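Dihydrofolate reductase, putative (Aspergillus flavus, PDB 6DRS) probably reduces dihydrofolate to tetrahydrofolate with NADPH, as in other dihydrofolate reductases, and binds NADP together with a diaminoquinazoline inhibitor. Local coordinates at residues L9-T14 with T197-D202; E203-E208 with V242-V247. One frame throughout, in Å; residues are numbered along the deposited sequence.

Contact 1 (L9-T14 with T197-D202); sequences LIVATT and TFFPID. With H8A (3-{[(3R)-7,9-diamino-3-methyl-2,3-dihydrofuro[2,3-f]quinazolin-4-yl]oxy}benzonitrile), chain G.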
ATOM      1  N   LEU A   9       1.362  -7.477   1.142  1.00 15.77           N
ATOM      2  CA  LEU A   9       0.527  -6.472   1.831  1.00 14.64           C
ATOM      3  C   LEU A   9       1.443  -5.374   2.381  1.00 14.29           C
ATOM      4  O   LEU A   9       2.467  -5.667   3.022  1.00 16.60           O
ATOM      5  CB  LEU A   9      -0.217  -7.157   2.978  1.00 15.06           C
ATOM      6  CG  LEU A   9      -1.366  -8.069   2.571  1.00 15.27           C
ATOM      7  CD1 LEU A   9      -0.883  -9.190   1.664  1.00 14.56           C
ATOM      8  CD2 LEU A   9      -2.059  -8.626   3.813  1.00 16.72           C
ATOM      9  N   ILE A  10       1.128  -4.118   2.092  1.00 13.10           N
ATOM     10  CA  ILE A  10       1.868  -3.028   2.689  1.00 11.74           C
ATOM     11  C   ILE A  10       0.877  -2.137   3.437  1.00 11.61           C
ATOM     12  O   ILE A  10      -0.205  -1.787   2.896  1.00 11.36           O
ATOM     13  CB  ILE A  10       2.676  -2.252   1.642  1.00 11.28           C
ATOM     14  CG1 ILE A  10       3.520  -1.167   2.302  1.00 10.58           C
ATOM     15  CG2 ILE A  10       1.784  -1.709   0.528  1.00 11.14           C
ATOM     16  CD1 ILE A  10       4.362  -0.375   1.339  1.00 10.88           C
ATOM     17  N   VAL A  11       1.271  -1.760   4.648  1.00 11.42           N
ATOM     18  CA  VAL A  11       0.339  -1.129   5.611  1.00 11.43           C
ATOM     19  C   VAL A  11       1.146  -0.288   6.594  1.00 11.73           C
ATOM     20  O   VAL A  11       2.307  -0.616   6.877  1.00 12.16           O
ATOM     21  CB  VAL A  11      -0.476  -2.212   6.354  1.00 11.19           C
ATOM     22  CG1 VAL A  11       0.400  -3.002   7.317  1.00 10.71           C
ATOM     23  CG2 VAL A  11      -1.702  -1.654   7.074  1.00 10.72           C
ATOM     24  N   ALA A  12       0.551   0.800   7.089  1.00 12.81           N
ATOM     25  CA  ALA A  12       1.057   1.491   8.287  1.00 14.25           C
ATOM     26  C   ALA A  12       0.101   1.192   9.458  1.00 15.79           C
ATOM     27  O   ALA A  12      -1.123   1.252   9.288  1.00 16.80           O
ATOM     28  CB  ALA A  12       1.238   2.968   8.029  1.00 13.46           C
ATOM     29  N   THR A  13       0.632   0.751  10.603  1.00 16.25           N
ATOM     30  CA  THR A  13      -0.217   0.502  11.778  1.00 16.34           C
ATOM     31  C   THR A  13       0.253   1.333  12.979  1.00 16.60           C
ATOM     32  O   THR A  13       1.416   1.795  13.024  1.00 17.74           O
ATOM     33  CB  THR A  13      -0.345  -0.979  12.149  1.00 15.20           C
ATOM     34  OG1 THR A  13       0.900  -1.395  12.705  1.00 14.42           O
ATOM     35  CG2 THR A  13      -0.744  -1.843  10.985  1.00 14.77           C
ATOM     36  N   THR A  14      -0.698   1.553  13.899  1.00 15.65           N
ATOM     37  CA  THR A  14      -0.444   2.185  15.194  1.00 16.00           C
ATOM     38  C   THR A  14      -0.959   1.255  16.312  1.00 16.98           C
ATOM     39  O   THR A  14      -2.095   0.720  16.213  1.00 16.52           O
ATOM     40  CB  THR A  14      -0.983   3.620  15.234  1.00 15.84           C
ATOM     41  OG1 THR A  14      -0.423   4.194  16.413  1.00 16.33           O
ATOM     42  CG2 THR A  14      -2.495   3.726  15.248  1.00 15.47           C
ATOM     43  N   THR A 197     -10.821   1.424  12.240  1.00 17.81           N
ATOM     44  CA  THR A 197     -10.422   0.331  11.322  1.00 16.94           C
ATOM     45  C   THR A 197      -9.066  -0.208  11.781  1.00 15.90           C
ATOM     46  O   THR A 197      -8.194   0.581  12.110  1.00 15.43           O
ATOM     47  CB  THR A 197     -10.381   0.830   9.870  1.00 16.98           C
ATOM     48  OG1 THR A 197     -11.535   1.648   9.662  1.00 15.78           O
ATOM     49  CG2 THR A 197     -10.324  -0.300   8.861  1.00 17.59           C
ATOM     50  N   PHE A 198      -8.934  -1.540  11.807  1.00 16.61           N
ATOM     51  CA  PHE A 198      -7.777  -2.246  12.357  1.00 16.22           C
ATOM     52  C   PHE A 198      -7.294  -3.284  11.340  1.00 16.37           C
ATOM     53  O   PHE A 198      -8.088  -3.839  10.562  1.00 16.46           O
ATOM     54  CB  PHE A 198      -8.136  -2.899  13.702  1.00 15.69           C
ATOM     55  CG  PHE A 198      -8.831  -1.946  14.643  1.00 16.15           C
ATOM     56  CD1 PHE A 198     -10.209  -1.767  14.585  1.00 16.53           C
ATOM     57  CD2 PHE A 198      -8.110  -1.186  15.555  1.00 15.48           C
ATOM     58  CE1 PHE A 198     -10.845  -0.840  15.409  1.00 16.80           C
ATOM     59  CE2 PHE A 198      -8.748  -0.271  16.383  1.00 15.55           C
ATOM     60  CZ  PHE A 198     -10.114  -0.096  16.312  1.00 15.18           C
ATOM     61  N   PHE A 199      -5.994  -3.564  11.374  1.00 16.74           N
ATOM     62  CA  PHE A 199      -5.451  -4.727  10.688  1.00 16.78           C
ATOM     63  C   PHE A 199      -6.157  -5.994  11.200  1.00 16.36           C
ATOM     64  O   PHE A 199      -6.498  -6.068  12.357  1.00 15.88           O
ATOM     65  CB  PHE A 199      -3.925  -4.735  10.839  1.00 17.45           C
ATOM     66  CG  PHE A 199      -3.219  -5.405   9.687  1.00 18.06           C
ATOM     67  CD1 PHE A 199      -3.262  -4.861   8.411  1.00 18.08           C
ATOM     68  CD2 PHE A 199      -2.533  -6.594   9.871  1.00 18.35           C
ATOM     69  CE1 PHE A 199      -2.634  -5.490   7.341  1.00 18.07           C
ATOM     70  CE2 PHE A 199      -1.911  -7.226   8.801  1.00 19.26           C
ATOM     71  CZ  PHE A 199      -1.968  -6.678   7.537  1.00 18.02           C
ATOM     72  N   PRO A 200      -6.419  -6.965  10.327  1.00 16.85           N
ATOM     73  CA  PRO A 200      -7.235  -8.136  10.648  1.00 17.48           C
ATOM     74  C   PRO A 200      -6.524  -9.169  11.543  1.00 19.69           C
ATOM     75  O   PRO A 200      -7.168 -10.114  12.034  1.00 22.27           O
ATOM     76  CB  PRO A 200      -7.615  -8.798   9.310  1.00 16.77           C
ATOM     77  CG  PRO A 200      -7.255  -7.761   8.257  1.00 17.07           C
ATOM     78  CD  PRO A 200      -6.172  -6.900   8.872  1.00 17.10           C
ATOM     79  N   ILE A 201      -5.220  -9.023  11.740  1.00 19.19           N
ATOM     80  CA  ILE A 201      -4.437  -9.885  12.633  1.00 18.01           C
ATOM     81  C   ILE A 201      -3.531  -8.921  13.389  1.00 19.72           C
ATOM     82  O   ILE A 201      -3.253  -7.826  12.872  1.00 18.58           O
ATOM     83  CB  ILE A 201      -3.638 -10.951  11.844  1.00 17.01           C
ATOM     84  CG1 ILE A 201      -2.716 -10.320  10.793  1.00 16.11           C
ATOM     85  CG2 ILE A 201      -4.580 -11.979  11.218  1.00 17.26           C
ATOM     86  CD1 ILE A 201      -1.722 -11.280  10.162  1.00 15.00           C
ATOM     87  N   ASP A 202      -3.107  -9.291  14.595  1.00 21.13           N
ATOM     88  CA  ASP A 202      -2.332  -8.366  15.427  1.00 23.89           C
ATOM     89  C   ASP A 202      -1.356  -9.166  16.291  1.00 26.65           C
ATOM     90  O   ASP A 202      -0.146  -8.970  16.227  1.00 28.44           O
ATOM     91  CB  ASP A 202      -3.224  -7.484  16.308  1.00 24.12           C
ATOM     92  CG  ASP A 202      -4.530  -8.157  16.716  1.00 26.03           C
ATOM     93  OD1 ASP A 202      -4.473  -9.305  17.234  1.00 27.39           O
ATOM     94  OD2 ASP A 202      -5.606  -7.547  16.487  1.00 26.23           O
TER
HETATM   95  C2  H8A G 306      -1.193   5.961   2.265  1.00 18.37           C
HETATM   96  C3  H8A G 306      -0.032   5.657   2.983  1.00 17.43           C
HETATM   97  C4  H8A G 306       0.323   4.310   3.203  1.00 16.69           C
HETATM   98  C5  H8A G 306      -0.493   3.257   2.733  1.00 16.04           C
HETATM   99  C6  H8A G 306      -1.647   3.611   1.996  1.00 17.07           C
HETATM  100  C7  H8A G 306      -1.980   4.924   1.798  1.00 17.51           C
HETATM  101  C8  H8A G 306      -0.099   1.956   2.954  1.00 13.12           C
HETATM  102  O1  H8A G 306      -1.553   7.253   2.030  1.00 22.12           O
HETATM  103  C10 H8A G 306       1.804   2.693   4.090  1.00 14.02           C
HETATM  104  C14 H8A G 306      -1.373   7.901   0.821  1.00 27.61           C
HETATM  105  C15 H8A G 306      -2.130   9.064   0.561  1.00 30.21           C
HETATM  106  C16 H8A G 306      -1.965   9.744  -0.658  1.00 30.17           C
HETATM  107  C17 H8A G 306      -1.046   9.259  -1.606  1.00 29.75           C
HETATM  108  C18 H8A G 306      -0.269   8.104  -1.382  1.00 29.37           C
HETATM  109  N9  H8A G 306       1.033   1.693   3.643  1.00 13.31           N
HETATM  110  N11 H8A G 306       1.444   3.981   3.904  1.00 16.10           N
HETATM  111  N12 H8A G 306      -0.912   0.865   2.426  1.00 12.63           N
HETATM  112  N13 H8A G 306       3.040   2.450   4.840  1.00 14.14           N
HETATM  113  C19 H8A G 306      -0.457   7.434  -0.153  1.00 28.07           C
HETATM  114  C20 H8A G 306       0.596   7.658  -2.306  1.00 32.29           C
HETATM  115  N21 H8A G 306       1.326   7.244  -3.162  1.00 26.31           N
HETATM  116  C22 H8A G 306      -3.223   5.046   1.045  1.00 18.44           C
HETATM  117  C23 H8A G 306      -3.691   3.588   1.012  1.00 18.30           C
HETATM  118  O24 H8A G 306      -2.574   2.776   1.418  1.00 17.72           O
HETATM  119  C25 H8A G 306      -2.876   5.338  -0.399  1.00 18.87           C
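Immediately before Val11, whose side chain meets Phe199, the carbonyl oxygen of Ile10 is shared by the inhibitor and the hydroxyl of Tyr162. The exocyclic amine N12 of H8A donates to Ile10 O over 2.8 Å in an almost straight bond, with an N-H...O angle of 177°. One peptide further on, Ala12 N holds O7N of the cofactor, and the Ala12 methyl CB comes to 3.7 Å from the inhibitor amine N13. Successive peptides thus serve inhibitor and cofactor. Strand 7-17 forms part of the wall of the dihydrofolate reductase pocket and lies in the sheet between the parallel strands 150-157 and 174-183; Asp40 binds the inhibitor from a different part of the chain. On the other side of segment 9-14, Leu9, Val11 and Thr13 send their side chains toward Phe199, and no hydrogen bond joins the two segments. With CG roughly anti to the backbone N (chi1 -151°), the Phe199 ring is brought obliquely against Val11: Val11 CG2 lies 3.8 Å from Phe199 CD1 and Val11 CG1 3.9 Å from Phe199 CE1. Leu9 CD2 reaches the far end of the ring, 4.2 Å from Phe199 CZ, while Thr13 CG2 sits 4.3 Å from Phe199 CB. Pro200 CD lies 3.4 Å above one ring face, offset toward its rim, and Tyr162 adds a second aromatic ring, its plane inclined by about 60°.

Contact 2 (E203-E208 with V242-V247); sequences EELLME and VGYERV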
ATOM      1  N   GLU A 203      -1.907 -10.051  17.102  1.00 27.55           N
ATOM      2  CA  GLU A 203      -1.134 -10.755  18.096  1.00 29.59           C
ATOM      3  C   GLU A 203      -0.271 -11.812  17.399  1.00 28.80           C
ATOM      4  O   GLU A 203       0.883 -12.036  17.788  1.00 26.88           O
ATOM      5  CB  GLU A 203      -2.065 -11.343  19.163  1.00 36.01           C
ATOM      6  CG  GLU A 203      -2.549 -10.308  20.178  1.00 43.84           C
ATOM      7  CD  GLU A 203      -1.477  -9.650  21.047  1.00 47.74           C
ATOM      8  OE1 GLU A 203      -1.695  -8.503  21.517  1.00 46.54           O
ATOM      9  OE2 GLU A 203      -0.417 -10.279  21.255  1.00 50.03           O
ATOM     10  N   GLU A 204      -0.803 -12.386  16.328  1.00 26.79           N
ATOM     11  CA  GLU A 204      -0.088 -13.432  15.664  1.00 27.51           C
ATOM     12  C   GLU A 204       1.193 -12.894  15.001  1.00 29.57           C
ATOM     13  O   GLU A 204       2.135 -13.662  14.843  1.00 28.64           O
ATOM     14  CB  GLU A 204      -1.034 -14.297  14.834  1.00 28.92           C
ATOM     15  CG  GLU A 204      -1.410 -13.712  13.495  1.00 32.35           C
ATOM     16  CD  GLU A 204      -2.672 -14.350  12.930  1.00 39.55           C
ATOM     17  OE1 GLU A 204      -3.719 -14.343  13.647  1.00 37.48           O
ATOM     18  OE2 GLU A 204      -2.613 -14.867  11.772  1.00 42.23           O
ATOM     19  N   LEU A 205       1.257 -11.595  14.662  1.00 29.58           N
ATOM     20  CA  LEU A 205       2.495 -10.967  14.184  1.00 27.65           C
ATOM     21  C   LEU A 205       3.392 -10.595  15.369  1.00 29.19           C
ATOM     22  O   LEU A 205       4.587 -10.840  15.339  1.00 29.07           O
ATOM     23  CB  LEU A 205       2.167  -9.695  13.398  1.00 27.01           C
ATOM     24  CG  LEU A 205       1.232  -9.868  12.206  1.00 26.21           C
ATOM     25  CD1 LEU A 205       0.906  -8.514  11.598  1.00 24.19           C
ATOM     26  CD2 LEU A 205       1.836 -10.815  11.173  1.00 23.92           C
ATOM     27  N   LEU A 206       2.827  -9.969  16.389  1.00 31.57           N
ATOM     28  CA  LEU A 206       3.663  -9.479  17.483  1.00 35.36           C
ATOM     29  C   LEU A 206       4.230 -10.671  18.280  1.00 35.34           C
ATOM     30  O   LEU A 206       5.309 -10.551  18.855  1.00 37.42           O
ATOM     31  CB  LEU A 206       2.885  -8.474  18.353  1.00 35.38           C
ATOM     32  CG  LEU A 206       2.217  -7.302  17.624  1.00 36.33           C
ATOM     33  CD1 LEU A 206       1.091  -6.686  18.452  1.00 35.98           C
ATOM     34  CD2 LEU A 206       3.219  -6.228  17.189  1.00 34.96           C
ATOM     35  N   MET A 207       3.560 -11.826  18.266  1.00 34.25           N
ATOM     36  CA  MET A 207       4.026 -13.002  19.008  1.00 35.25           C
ATOM     37  C   MET A 207       4.632 -14.028  18.043  1.00 35.99           C
ATOM     38  O   MET A 207       4.990 -15.141  18.445  1.00 36.57           O
ATOM     39  CB  MET A 207       2.879 -13.682  19.771  1.00 39.15           C
ATOM     40  CG  MET A 207       2.180 -12.804  20.791  1.00 44.43           C
ATOM     41  SD  MET A 207       3.285 -12.202  22.092  1.00 60.49           S
ATOM     42  CE  MET A 207       3.673 -10.535  21.555  1.00 53.29           C
ATOM     43  N   GLU A 208       4.698 -13.685  16.765  1.00 33.91           N
ATOM     44  CA  GLU A 208       5.260 -14.577  15.743  1.00 32.21           C
ATOM     45  C   GLU A 208       4.615 -15.972  15.770  1.00 33.92           C
ATOM     46  O   GLU A 208       5.315 -16.967  15.847  1.00 33.48           O
ATOM     47  CB  GLU A 208       6.782 -14.640  15.874  1.00 30.17           C
ATOM     48  CG  GLU A 208       7.437 -13.500  15.138  1.00 28.39           C
ATOM     49  CD  GLU A 208       8.930 -13.358  15.338  1.00 29.80           C
ATOM     50  OE1 GLU A 208       9.310 -12.781  16.366  1.00 27.95           O
ATOM     51  OE2 GLU A 208       9.705 -13.789  14.438  1.00 28.91           O
ATOM     52  N   VAL A 242       9.130  -2.775   9.177  1.00 15.70           N
ATOM     53  CA  VAL A 242       9.501  -4.128   9.493  1.00 15.88           C
ATOM     54  C   VAL A 242       8.797  -5.029   8.475  1.00 16.92           C
ATOM     55  O   VAL A 242       7.946  -4.549   7.727  1.00 18.37           O
ATOM     56  CB  VAL A 242       9.162  -4.487  10.961  1.00 15.22           C
ATOM     57  CG1 VAL A 242       9.807  -3.518  11.956  1.00 15.01           C
ATOM     58  CG2 VAL A 242       7.657  -4.537  11.194  1.00 16.27           C
ATOM     59  N   GLY A 243       9.138  -6.310   8.417  1.00 15.98           N
ATOM     60  CA  GLY A 243       8.393  -7.195   7.558  1.00 17.07           C
ATOM     61  C   GLY A 243       8.105  -8.527   8.217  1.00 18.80           C
ATOM     62  O   GLY A 243       8.860  -9.004   9.063  1.00 21.29           O
ATOM     63  N   TYR A 244       7.020  -9.148   7.797  1.00 20.44           N
ATOM     64  CA  TYR A 244       6.595 -10.407   8.345  1.00 21.49           C
ATOM     65  C   TYR A 244       6.297 -11.350   7.185  1.00 23.26           C
ATOM     66  O   TYR A 244       5.663 -10.935   6.204  1.00 25.13           O
ATOM     67  CB  TYR A 244       5.303 -10.225   9.140  1.00 23.86           C
ATOM     68  CG  TYR A 244       5.469  -9.468  10.430  1.00 25.59           C
ATOM     69  CD1 TYR A 244       5.903 -10.107  11.581  1.00 26.70           C
ATOM     70  CD2 TYR A 244       5.171  -8.116  10.510  1.00 26.63           C
ATOM     71  CE1 TYR A 244       6.088  -9.414  12.766  1.00 26.26           C
ATOM     72  CE2 TYR A 244       5.333  -7.414  11.691  1.00 26.73           C
ATOM     73  CZ  TYR A 244       5.793  -8.067  12.820  1.00 26.00           C
ATOM     74  OH  TYR A 244       5.943  -7.384  13.986  1.00 28.20           O
ATOM     75  N   GLU A 245       6.776 -12.587   7.268  1.00 23.10           N
ATOM     76  CA  GLU A 245       6.430 -13.551   6.255  1.00 25.28           C
ATOM     77  C   GLU A 245       5.633 -14.653   6.935  1.00 25.63           C
ATOM     78  O   GLU A 245       5.908 -14.960   8.086  1.00 25.79           O
ATOM     79  CB  GLU A 245       7.671 -14.062   5.515  1.00 27.36           C
ATOM     80  CG  GLU A 245       8.467 -15.116   6.266  1.00 31.81           C
ATOM     81  CD  GLU A 245       9.880 -15.323   5.743  1.00 34.69           C
ATOM     82  OE1 GLU A 245      10.134 -14.905   4.588  1.00 34.89           O
ATOM     83  OE2 GLU A 245      10.733 -15.879   6.495  1.00 32.14           O
ATOM     84  N   ARG A 246       4.632 -15.173   6.236  1.00 27.85           N
ATOM     85  CA  ARG A 246       3.868 -16.286   6.752  1.00 33.22           C
ATOM     86  C   ARG A 246       4.766 -17.526   6.836  1.00 37.21           C
ATOM     87  O   ARG A 246       5.562 -17.765   5.945  1.00 44.26           O
ATOM     88  CB  ARG A 246       2.648 -16.573   5.874  1.00 33.33           C
ATOM     89  CG  ARG A 246       1.682 -17.574   6.489  1.00 32.02           C
ATOM     90  CD  ARG A 246       0.611 -17.982   5.499  1.00 33.44           C
ATOM     91  NE  ARG A 246      -0.521 -17.088   5.645  1.00 33.90           N
ATOM     92  CZ  ARG A 246      -1.331 -16.713   4.656  1.00 35.07           C
ATOM     93  NH1 ARG A 246      -1.040 -17.012   3.398  1.00 33.62           N
ATOM     94  NH2 ARG A 246      -2.426 -16.027   4.938  1.00 33.66           N
ATOM     95  N   VAL A 247       4.617 -18.295   7.911  1.00 39.85           N
ATOM     96  CA  VAL A 247       5.334 -19.540   8.131  1.00 39.85           C
ATOM     97  C   VAL A 247       4.308 -20.671   8.127  1.00 41.53           C
ATOM     98  O   VAL A 247       4.025 -21.226   7.072  1.00 46.46           O
ATOM     99  CB  VAL A 247       6.097 -19.503   9.466  1.00 41.31           C
ATOM    100  CG1 VAL A 247       6.305 -20.900  10.032  1.00 44.50           C
ATOM    101  CG2 VAL A 247       7.416 -18.752   9.345  1.00 41.61           C
TER
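Leu205 lies over one face of the Tyr244 ring and makes a CH-pi contact there: its CB stands 4.0 Å from the ring centroid, only 12° off the ring normal. The branch atom CD2 continues the overlap toward the root of the ring, 3.9 Å from Tyr244 CG. The backbone comes close as well, Leu205 O approaching Tyr244 CE1 to 3.3 Å from above the ring plane and outside the rim. Farther out, Leu206 CD2 brushes the hydroxyl of Tyr244 at 4.4 Å. With CG beside the backbone N and anti to the carbonyl carbon (chi1 -70°), the tyrosine ring projects from strand 237-246 to the short helix 203-206. That helix ends in a Schellman motif, with Glu208 at positive phi. The same Leu205 O that nears the ring accepts from Glu208 N at 3.2 Å. In the next shell, Glu204 OE2 accepts from the indole of Trp211, Glu208 OE2 accepts from Lys213 N, and Tyr244 is paired through its backbone with Ile176 of the neighbouring antiparallel strand. No hydrogen bond crosses between the segments. The helix is therefore seated on the ring by apolar CH-pi and dispersion packing.

How the contacts relate
From the N terminus, the chain first lays down strand 7-17. Contact 1 is completed only when residues 197-202 return to it, closing a loop of 182 residues that contains most of the sheet and its larger helices. Helix 203-206 follows at once, and contact 2 closes a much shorter loop of 33 residues when the final strand, 237-246, arrives. The two loops run in series, neither nested nor crossed. Their centres lie about 12 Å apart, and they touch where Phe199 CE2 packs 4.2 Å from Leu205 CD1. Residues 197-208 thus link both contacts to one sheet, in which strand 174-183 pairs with both 7-17 and 237-246.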